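Local coordinates for protein ECL CdiI (Enterobacter cloacae subsp. cloacae, PDB 4NTQ) that serves as the immunity protein of a contact-dependent growth inhibition system, binding the toxic C-terminal ribosomal RNase domain of CdiA, the toxin from the same module, at residues Gln19-Val24 with Leu32-Ser37; Leu36-Ile41 with Met68-Lys73; Leu82-Glu87 with Thr131-Val136. All blocks are in the same frame, centred on the assembly; numbering follows the deposited sequence.

Interaction 1. Residues Gln19-Val24 with Leu32-Ser37; sequences QPSSIV and LHLPLS
Strand residues Gln-19 to Ser-21 run antiparallel to Leu-32 to Leu-34, the two short axes approaching to 4.7 Å with their directions 131° apart, well short of 180° and so strongly twisted. Gln-19 with Leu-34 and Ser-21 with Leu-32 are hydrogen-bonded pairs, each closed by two backbone bonds, of which Leu-32 N to Ser-21 O is the shortest at 2.7 Å. Pro-20 faces His-33 in the non-hydrogen-bonded pair between them, where its backbone N and O point away from this neighbour, and its CA makes a CH...O contact with Leu-32 O.

The carbonyl oxygen of Gln-19 is gripped twice: Leu-34 N donates from one face of the carbonyl plane, and Ser-21 OG donates from the opposite face at 3.0 Å. Ser-21 OG stands beside its own backbone N (chi1 -52°), which folds the hydroxyl back toward the preceding residues; Leu-34 CD1 lies 3.8 Å from this same OG. The Gln-19 chain bends at chi2 and carries its amide back, so that NE2 gives a 2.6 Å bond to Pro-20 O that lies almost in the amide plane; NE2 also bonds Gly-8 O. Farther along, Leu-32 CD1 fits against both CB and CG2 of Ile-23, the two side chains crossing obliquely, with CB 3.9 Å from the methyl. At the other end, Leu-36 CD2 covers Gln-19 CB at 4.0 Å, just beyond the end of the strand.

Leu-34 also packs on Ile-41, Tyr-44 and Trp-48, placing its face of the sheet under helix 41-58, while His-33, on the other face, meets Ile-204 of the CdiA chain. The arrangement is that of a twisted antiparallel beta hairpin, formed by strands 16-25 and 28-35, with one face turned to the helix.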
loop_
_atom_site.group_PDB
_atom_site.type_symbol
_atom_site.label_atom_id
_atom_site.label_comp_id
_atom_site.label_asym_id
_atom_site.label_seq_id
_atom_site.Cartn_x
_atom_site.Cartn_y
_atom_site.Cartn_z
ATOM N N GLN B 19 -10.423 -8.983 -0.617
ATOM C CA GLN B 19 -11.505 -8.290 0.048
ATOM C C GLN B 19 -11.530 -6.868 -0.482
ATOM O O GLN B 19 -10.605 -6.079 -0.200
ATOM C CB GLN B 19 -11.266 -8.289 1.565
ATOM C CG GLN B 19 -12.248 -7.452 2.347
ATOM C CD GLN B 19 -13.687 -7.827 2.050
ATOM O OE1 GLN B 19 -14.175 -8.862 2.499
ATOM N NE2 GLN B 19 -14.379 -6.979 1.294
ATOM N N PRO B 20 -12.571 -6.530 -1.268
ATOM C CA PRO B 20 -12.684 -5.141 -1.724
ATOM C C PRO B 20 -12.883 -4.257 -0.515
ATOM O O PRO B 20 -13.652 -4.619 0.360
ATOM C CB PRO B 20 -13.938 -5.141 -2.619
ATOM C CG PRO B 20 -14.121 -6.559 -3.032
ATOM C CD PRO B 20 -13.631 -7.386 -1.837
ATOM N N SER B 21 -12.160 -3.140 -0.470
ATOM C CA SER B 21 -12.103 -2.260 0.684
ATOM C C SER B 21 -11.797 -0.842 0.231
ATOM O O SER B 21 -11.422 -0.606 -0.919
ATOM C CB SER B 21 -10.960 -2.664 1.626
ATOM O OG SER B 21 -10.989 -4.031 1.968
ATOM N N SER B 22 -11.894 0.094 1.167
ATOM C CA SER B 22 -11.449 1.457 0.914
ATOM C C SER B 22 -10.608 1.944 2.068
ATOM O O SER B 22 -10.812 1.553 3.221
ATOM C CB SER B 22 -12.638 2.393 0.778
ATOM O OG SER B 22 -12.963 2.555 -0.581
ATOM N N ILE B 23 -9.667 2.821 1.756
ATOM C CA ILE B 23 -9.061 3.606 2.794
ATOM C C ILE B 23 -9.565 5.044 2.660
ATOM O O ILE B 23 -9.608 5.594 1.565
ATOM C CB ILE B 23 -7.528 3.511 2.760
ATOM C CG1 ILE B 23 -6.935 4.277 3.936
ATOM C CG2 ILE B 23 -6.967 4.049 1.448
ATOM C CD1 ILE B 23 -5.422 4.147 4.052
ATOM N N VAL B 24 -9.969 5.623 3.787
ATOM C CA VAL B 24 -10.456 6.995 3.845
ATOM C C VAL B 24 -9.547 7.826 4.723
ATOM O O VAL B 24 -9.307 7.478 5.880
ATOM C CB VAL B 24 -11.847 7.086 4.498
ATOM C CG1 VAL B 24 -12.345 8.526 4.474
ATOM C CG2 VAL B 24 -12.816 6.161 3.803
ATOM N N LEU B 32 -9.126 -0.415 -2.393
ATOM C CA LEU B 32 -8.066 -1.401 -2.175
ATOM C C LEU B 32 -8.604 -2.833 -2.303
ATOM O O LEU B 32 -9.794 -3.094 -2.055
ATOM C CB LEU B 32 -7.445 -1.221 -0.793
ATOM C CG LEU B 32 -6.843 0.148 -0.464
ATOM C CD1 LEU B 32 -6.522 0.188 1.006
ATOM C CD2 LEU B 32 -5.590 0.412 -1.324
ATOM N N HIS B 33 -7.720 -3.747 -2.699
ATOM C CA HIS B 33 -8.032 -5.172 -2.765
ATOM C C HIS B 33 -7.080 -5.924 -1.827
ATOM O O HIS B 33 -5.954 -6.250 -2.212
ATOM C CB HIS B 33 -7.867 -5.700 -4.193
ATOM C CG HIS B 33 -8.737 -5.014 -5.203
ATOM N ND1 HIS B 33 -8.440 -4.973 -6.549
ATOM C CD2 HIS B 33 -9.914 -4.360 -5.059
ATOM C CE1 HIS B 33 -9.385 -4.310 -7.191
ATOM N NE2 HIS B 33 -10.294 -3.927 -6.307
ATOM N N LEU B 34 -7.532 -6.192 -0.601
ATOM C CA LEU B 34 -6.698 -6.833 0.402
ATOM C C LEU B 34 -6.677 -8.337 0.169
ATOM O O LEU B 34 -7.717 -8.985 0.271
ATOM C CB LEU B 34 -7.226 -6.534 1.810
ATOM C CG LEU B 34 -6.800 -5.213 2.453
ATOM C CD1 LEU B 34 -7.221 -4.020 1.613
ATOM C CD2 LEU B 34 -7.353 -5.093 3.872
ATOM N N PRO B 35 -5.498 -8.897 -0.162
ATOM C CA PRO B 35 -5.412 -10.346 -0.418
ATOM C C PRO B 35 -5.616 -11.155 0.858
ATOM O O PRO B 35 -5.116 -10.779 1.931
ATOM C CB PRO B 35 -3.980 -10.534 -0.950
ATOM C CG PRO B 35 -3.216 -9.388 -0.448
ATOM C CD PRO B 35 -4.208 -8.226 -0.388
ATOM N N LEU B 36 -6.331 -12.266 0.730
ATOM C CA LEU B 36 -6.740 -13.071 1.877
ATOM C C LEU B 36 -6.041 -14.429 1.938
ATOM O O LEU B 36 -6.415 -15.300 2.731
ATOM C CB LEU B 36 -8.259 -13.295 1.832
ATOM C CG LEU B 36 -9.122 -12.045 1.729
ATOM C CD1 LEU B 36 -10.589 -12.426 1.486
ATOM C CD2 LEU B 36 -8.984 -11.223 2.982
ATOM N N SER B 37 -5.053 -14.635 1.078
ATOM C CA SER B 37 -4.457 -15.970 0.969
ATOM C C SER B 37 -3.681 -16.389 2.227
ATOM O O SER B 37 -3.502 -17.572 2.487
ATOM C CB SER B 37 -3.598 -16.102 -0.297
ATOM O OG SER B 37 -2.486 -15.228 -0.253
#

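Interaction 2. Residues Leu36-Ile41 with Met68-Lys73; sequences LSYWDI and MYEPEK
Selenomethionine Met-68 lies over one face of the Trp-39 indole, its CG 3.6 Å from the centroid of the six-membered ring and only 11° off the normal. The chain bends at chi2 and chi3, placing SE 4.7 Å from the centroid of the six-membered ring, a Met-aromatic contact at a distance, and bringing CE back to Trp-39 CH2. Met-68 CB completes the cover, 3.5 Å from Trp-39 CE3.

Tyr-38 makes the second aromatic contact. With CG anti to the backbone N (chi1 -178°), its ring reaches across the backbone of Tyr-69 and Glu-70: Glu-70 CA makes a CH-pi contact 3.9 Å from the Tyr-38 centroid, and Pro-71 CD touches CZ and OH. Glu-70 OE1 lies 3.4 Å from Tyr-38 CE1, with the carboxylate plane turned 76° from the ring. Polar linkage comes through one water, which accepts from Trp-39 N at 2.9 Å and donates to Met-68 O.

Tyr-69 packs on Gln-181 of the CdiA chain, and its OH bonds Glu-16 of strand 16-25. Trp-39 also meets Tyr-44 of helix 41-58 edge-to-face. The contact thus joins the loop between strand 28-35 and helix 41-58 to the loop between strands 61-65 and 76-85.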
loop_
_atom_site.group_PDB
_atom_site.type_symbol
_atom_site.label_atom_id
_atom_site.label_comp_id
_atom_site.label_asym_id
_atom_site.label_seq_id
_atom_site.Cartn_x
_atom_site.Cartn_y
_atom_site.Cartn_z
ATOM N N LEU B 36 -6.331 -12.266 0.730
ATOM C CA LEU B 36 -6.740 -13.071 1.877
ATOM C C LEU B 36 -6.041 -14.429 1.938
ATOM O O LEU B 36 -6.415 -15.300 2.731
ATOM C CB LEU B 36 -8.259 -13.295 1.832
ATOM C CG LEU B 36 -9.122 -12.045 1.729
ATOM C CD1 LEU B 36 -10.589 -12.426 1.486
ATOM C CD2 LEU B 36 -8.984 -11.223 2.982
ATOM N N SER B 37 -5.053 -14.635 1.078
ATOM C CA SER B 37 -4.457 -15.970 0.969
ATOM C C SER B 37 -3.681 -16.389 2.227
ATOM O O SER B 37 -3.502 -17.572 2.487
ATOM C CB SER B 37 -3.598 -16.102 -0.297
ATOM O OG SER B 37 -2.486 -15.228 -0.253
ATOM N N TYR B 38 -3.257 -15.412 3.015
ATOM C CA TYR B 38 -2.488 -15.667 4.236
ATOM C C TYR B 38 -3.218 -15.104 5.464
ATOM O O TYR B 38 -3.421 -15.806 6.449
ATOM C CB TYR B 38 -1.083 -15.059 4.108
ATOM C CG TYR B 38 -0.161 -15.300 5.288
ATOM C CD1 TYR B 38 0.419 -16.548 5.506
ATOM C CD2 TYR B 38 0.158 -14.275 6.163
ATOM C CE1 TYR B 38 1.273 -16.767 6.577
ATOM C CE2 TYR B 38 1.013 -14.481 7.239
ATOM C CZ TYR B 38 1.560 -15.728 7.435
ATOM O OH TYR B 38 2.395 -15.926 8.490
ATOM N N TRP B 39 -3.615 -13.838 5.393
ATOM C CA TRP B 39 -4.385 -13.188 6.453
ATOM C C TRP B 39 -5.859 -13.064 6.089
ATOM O O TRP B 39 -6.179 -12.681 4.967
ATOM C CB TRP B 39 -3.876 -11.765 6.638
ATOM C CG TRP B 39 -2.749 -11.615 7.620
ATOM C CD1 TRP B 39 -2.159 -12.599 8.359
ATOM C CD2 TRP B 39 -2.087 -10.396 7.974
ATOM N NE1 TRP B 39 -1.165 -12.066 9.149
ATOM C CE2 TRP B 39 -1.104 -10.715 8.929
ATOM C CE3 TRP B 39 -2.225 -9.068 7.567
ATOM C CZ2 TRP B 39 -0.263 -9.751 9.484
ATOM C CZ3 TRP B 39 -1.388 -8.109 8.125
ATOM C CH2 TRP B 39 -0.423 -8.458 9.070
ATOM N N ASP B 40 -6.757 -13.347 7.032
ATOM C CA ASP B 40 -8.142 -12.881 6.891
ATOM C C ASP B 40 -8.233 -11.447 7.401
ATOM O O ASP B 40 -7.219 -10.867 7.802
ATOM C CB ASP B 40 -9.153 -13.801 7.607
ATOM C CG ASP B 40 -8.877 -13.957 9.106
ATOM O OD1 ASP B 40 -9.204 -15.028 9.657
ATOM O OD2 ASP B 40 -8.356 -13.024 9.743
ATOM N N ILE B 41 -9.434 -10.874 7.396
ATOM C CA ILE B 41 -9.613 -9.460 7.755
ATOM C C ILE B 41 -9.418 -9.222 9.256
ATOM O O ILE B 41 -8.938 -8.169 9.681
ATOM C CB ILE B 41 -10.979 -8.914 7.257
ATOM C CG1 ILE B 41 -10.973 -8.878 5.736
ATOM C CG2 ILE B 41 -11.235 -7.471 7.740
ATOM C CD1 ILE B 41 -10.122 -7.743 5.161
HETATM N N MSE B 68 -0.471 -8.842 2.568
HETATM C CA MSE B 68 0.385 -9.682 3.365
HETATM C C MSE B 68 0.348 -11.084 2.800
HETATM O O MSE B 68 -0.702 -11.569 2.372
HETATM C CB MSE B 68 -0.085 -9.704 4.817
HETATM C CG MSE B 68 0.805 -10.530 5.732
HETATM SE SE MSE B 68 2.617 -9.775 5.823
HETATM C CE MSE B 68 2.102 -7.878 5.962
ATOM N N TYR B 69 1.508 -11.724 2.785
ATOM C CA TYR B 69 1.598 -13.112 2.387
ATOM C C TYR B 69 2.511 -13.772 3.374
ATOM O O TYR B 69 2.983 -13.114 4.307
ATOM C CB TYR B 69 2.153 -13.218 0.975
ATOM C CG TYR B 69 1.257 -12.567 -0.052
ATOM C CD1 TYR B 69 1.431 -11.230 -0.410
ATOM C CD2 TYR B 69 0.220 -13.280 -0.649
ATOM C CE1 TYR B 69 0.605 -10.633 -1.349
ATOM C CE2 TYR B 69 -0.608 -12.694 -1.586
ATOM C CZ TYR B 69 -0.415 -11.378 -1.935
ATOM O OH TYR B 69 -1.248 -10.797 -2.867
ATOM N N GLU B 70 2.726 -15.072 3.191
ATOM C CA GLU B 70 3.761 -15.794 3.907
ATOM C C GLU B 70 5.013 -14.938 3.860
ATOM O O GLU B 70 5.516 -14.639 2.779
ATOM C CB GLU B 70 4.028 -17.130 3.223
ATOM C CG GLU B 70 4.913 -18.076 4.017
ATOM C CD GLU B 70 4.160 -18.767 5.139
ATOM O OE1 GLU B 70 3.006 -19.184 4.904
ATOM O OE2 GLU B 70 4.720 -18.891 6.251
ATOM N N PRO B 71 5.493 -14.501 5.031
ATOM C CA PRO B 71 6.649 -13.592 5.103
ATOM C C PRO B 71 7.929 -14.090 4.399
ATOM O O PRO B 71 8.652 -13.264 3.837
ATOM C CB PRO B 71 6.867 -13.422 6.611
ATOM C CG PRO B 71 5.493 -13.653 7.204
ATOM C CD PRO B 71 4.871 -14.722 6.350
ATOM N N GLU B 72 8.203 -15.395 4.411
ATOM C CA GLU B 72 9.387 -15.914 3.722
ATOM C C GLU B 72 9.174 -16.003 2.212
ATOM O O GLU B 72 10.134 -16.084 1.448
ATOM C CB GLU B 72 9.809 -17.279 4.288
ATOM N N LYS B 73 7.916 -15.993 1.782
ATOM C CA LYS B 73 7.628 -16.074 0.360
ATOM C C LYS B 73 7.189 -14.723 -0.178
ATOM O O LYS B 73 6.733 -14.618 -1.304
ATOM C CB LYS B 73 6.569 -17.137 0.080
HETATM O O HOH W 1 -3.297 -12.402 2.858
#

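Interaction 3. Residues Leu82-Glu87 with Thr131-Val136; sequences LYFEDE and TDLNSV
Glu-87 O receives the amide of Leu-133 at 2.9 Å with an N-H...O angle of 157°, the donor lying well above the carbonyl plane. Asp-132 CA adds a CH...O contact to the same oxygen. This bond joins the turn after strand 76-85 to the first residue of helix 133-144. Around the helix start, a water donates to Asp-132 OD2 and, weakly, to Glu-87 OE1, and accepts from Asn-134 N at 2.7 Å. Asp-132 occupies the N-cap; Ser-135 OG donates to Asp-132 O and accepts from Thr-131 OG1.

Below these polar groups the contact is apolar. Leu-133, its CG swung to the side of the carbonyl carbon (chi1 -176°), divides its methyls: CD1 meets Phe-84 CD1 at 3.9 Å, the two side chains crossing at about a right angle, whereas CD2 lies 3.6 Å from Asp-86 O. Val-136 CG1 approaches the edge of the Phe-84 ring near its plane and also touches Leu-82 CD2 at 3.9 Å, leucine and valine meeting tip to tip. Leu-52 and Leu-56 of helix 41-58 adjoin this cluster.

Chemically, the hydrocarbon side chains seat the first helical turn against the strand. Glu-87 O takes Leu-133 N, the water takes Asn-134 N, and Ser-135 N goes to Asp-132 O with a weak capping bond to OD1; together these probably satisfy the amides at the start of the helix.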
loop_
_atom_site.group_PDB
_atom_site.type_symbol
_atom_site.label_atom_id
_atom_site.label_comp_id
_atom_site.label_asym_id
_atom_site.label_seq_id
_atom_site.Cartn_x
_atom_site.Cartn_y
_atom_site.Cartn_z
ATOM N N LEU B 82 1.307 6.165 8.835
ATOM C CA LEU B 82 0.818 7.342 9.554
ATOM C C LEU B 82 1.965 7.947 10.349
ATOM O O LEU B 82 2.650 7.242 11.087
ATOM C CB LEU B 82 -0.323 6.964 10.501
ATOM C CG LEU B 82 -1.726 6.757 9.916
ATOM C CD1 LEU B 82 -1.761 5.763 8.767
ATOM C CD2 LEU B 82 -2.671 6.319 11.003
ATOM N N TYR B 83 2.194 9.245 10.182
ATOM C CA TYR B 83 3.233 9.910 10.941
ATOM C C TYR B 83 2.564 10.914 11.852
ATOM O O TYR B 83 1.778 11.725 11.394
ATOM C CB TYR B 83 4.208 10.630 10.010
ATOM C CG TYR B 83 5.145 9.747 9.213
ATOM C CD1 TYR B 83 6.283 9.197 9.804
ATOM C CD2 TYR B 83 4.927 9.507 7.852
ATOM C CE1 TYR B 83 7.162 8.410 9.076
ATOM C CE2 TYR B 83 5.815 8.707 7.096
ATOM C CZ TYR B 83 6.921 8.164 7.726
ATOM O OH TYR B 83 7.796 7.383 7.019
ATOM N N PHE B 84 2.865 10.858 13.136
ATOM C CA PHE B 84 2.214 11.739 14.102
ATOM C C PHE B 84 3.019 12.990 14.443
ATOM O O PHE B 84 4.171 12.895 14.865
ATOM C CB PHE B 84 1.902 10.965 15.371
ATOM C CG PHE B 84 1.084 9.743 15.125
ATOM C CD1 PHE B 84 -0.287 9.849 14.918
ATOM C CD2 PHE B 84 1.675 8.488 15.081
ATOM C CE1 PHE B 84 -1.067 8.727 14.681
ATOM C CE2 PHE B 84 0.904 7.345 14.833
ATOM C CZ PHE B 84 -0.477 7.469 14.635
ATOM N N GLU B 85 2.416 14.160 14.230
ATOM C CA GLU B 85 3.004 15.426 14.668
ATOM C C GLU B 85 1.949 16.295 15.318
ATOM O O GLU B 85 1.098 16.878 14.628
ATOM C CB GLU B 85 3.638 16.173 13.505
ATOM C CG GLU B 85 4.903 15.525 13.013
ATOM C CD GLU B 85 5.543 16.295 11.882
ATOM O OE1 GLU B 85 5.552 17.555 11.923
ATOM O OE2 GLU B 85 6.036 15.631 10.956
ATOM N N ASP B 86 2.021 16.369 16.644
ATOM C CA ASP B 86 1.003 17.024 17.455
ATOM C C ASP B 86 -0.416 16.471 17.207
ATOM O O ASP B 86 -0.640 15.282 17.441
ATOM C CB ASP B 86 1.111 18.535 17.308
ATOM C CG ASP B 86 2.508 19.042 17.635
ATOM O OD1 ASP B 86 2.952 20.037 17.016
ATOM O OD2 ASP B 86 3.164 18.420 18.498
ATOM N N GLU B 87 -1.350 17.307 16.746
ATOM C CA GLU B 87 -2.728 16.863 16.511
ATOM C C GLU B 87 -2.971 16.618 15.031
ATOM O O GLU B 87 -4.113 16.508 14.584
ATOM C CB GLU B 87 -3.728 17.895 17.023
ATOM C CG GLU B 87 -3.667 18.147 18.526
ATOM C CD GLU B 87 -4.213 16.987 19.334
ATOM O OE1 GLU B 87 -5.308 16.490 18.989
ATOM O OE2 GLU B 87 -3.544 16.564 20.305
ATOM N N THR B 131 -4.899 13.918 8.079
ATOM C CA THR B 131 -6.105 13.893 8.880
ATOM C C THR B 131 -5.724 14.200 10.329
ATOM O O THR B 131 -4.548 14.197 10.669
ATOM C CB THR B 131 -6.819 12.528 8.772
ATOM O OG1 THR B 131 -8.054 12.595 9.471
ATOM C CG2 THR B 131 -5.967 11.388 9.354
ATOM N N ASP B 132 -6.708 14.477 11.178
ATOM C CA ASP B 132 -6.415 14.898 12.549
ATOM C C ASP B 132 -6.173 13.688 13.462
ATOM O O ASP B 132 -6.571 12.572 13.144
ATOM C CB ASP B 132 -7.550 15.760 13.091
ATOM C CG ASP B 132 -8.802 14.956 13.364
ATOM O OD1 ASP B 132 -9.223 14.184 12.487
ATOM O OD2 ASP B 132 -9.358 15.073 14.467
ATOM N N LEU B 133 -5.508 13.912 14.590
ATOM C CA LEU B 133 -5.218 12.839 15.541
ATOM C C LEU B 133 -6.479 12.160 16.043
ATOM O O LEU B 133 -6.532 10.930 16.109
ATOM C CB LEU B 133 -4.429 13.373 16.733
ATOM C CG LEU B 133 -3.995 12.329 17.752
ATOM C CD1 LEU B 133 -3.250 11.211 17.030
ATOM C CD2 LEU B 133 -3.110 12.978 18.812
ATOM N N ASN B 134 -7.494 12.951 16.397
ATOM C CA ASN B 134 -8.742 12.390 16.916
ATOM C C ASN B 134 -9.358 11.351 15.991
ATOM O O ASN B 134 -9.943 10.365 16.448
ATOM C CB ASN B 134 -9.777 13.486 17.196
ATOM C CG ASN B 134 -9.563 14.173 18.535
ATOM O OD1 ASN B 134 -9.036 13.585 19.479
ATOM N ND2 ASN B 134 -9.987 15.425 18.623
ATOM N N SER B 135 -9.236 11.563 14.686
ATOM C CA SER B 135 -9.910 10.660 13.767
ATOM C C SER B 135 -9.148 9.331 13.731
ATOM O O SER B 135 -9.734 8.273 13.505
ATOM C CB SER B 135 -10.067 11.281 12.378
ATOM O OG SER B 135 -8.806 11.402 11.760
ATOM N N VAL B 136 -7.847 9.384 13.994
ATOM C CA VAL B 136 -7.049 8.163 14.069
ATOM C C VAL B 136 -7.319 7.430 15.377
ATOM O O VAL B 136 -7.413 6.202 15.411
ATOM C CB VAL B 136 -5.548 8.453 13.926
ATOM C CG1 VAL B 136 -4.739 7.179 14.149
ATOM C CG2 VAL B 136 -5.260 9.042 12.545
HETATM O O HOH W 2 -7.347 15.682 16.479
#

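How the interactions relate
Interactions 1 and 2 adjoin, their centres about 13 Å apart and Leu-36 and Ser-37 common to both; Pro-35 packs on Tyr-69, and Ile-41 on Gln-19 and Leu-34. Interaction 3 lies across the chain's centre, about 23 Å and 28 Å from the other two, centre to centre. Helix 41-58 nevertheless borders all three. Interaction 1 is the most buried and is held chiefly by paired backbone bonds between strands. Interaction 2, between loops and partly exposed, relies on aromatic faces and a water. Interaction 3, also partly buried, combines a helix N-terminus with apolar packing around Phe-84. Residues of interactions 1 and 2 touch the CdiA chain, whereas those of interaction 3 do not.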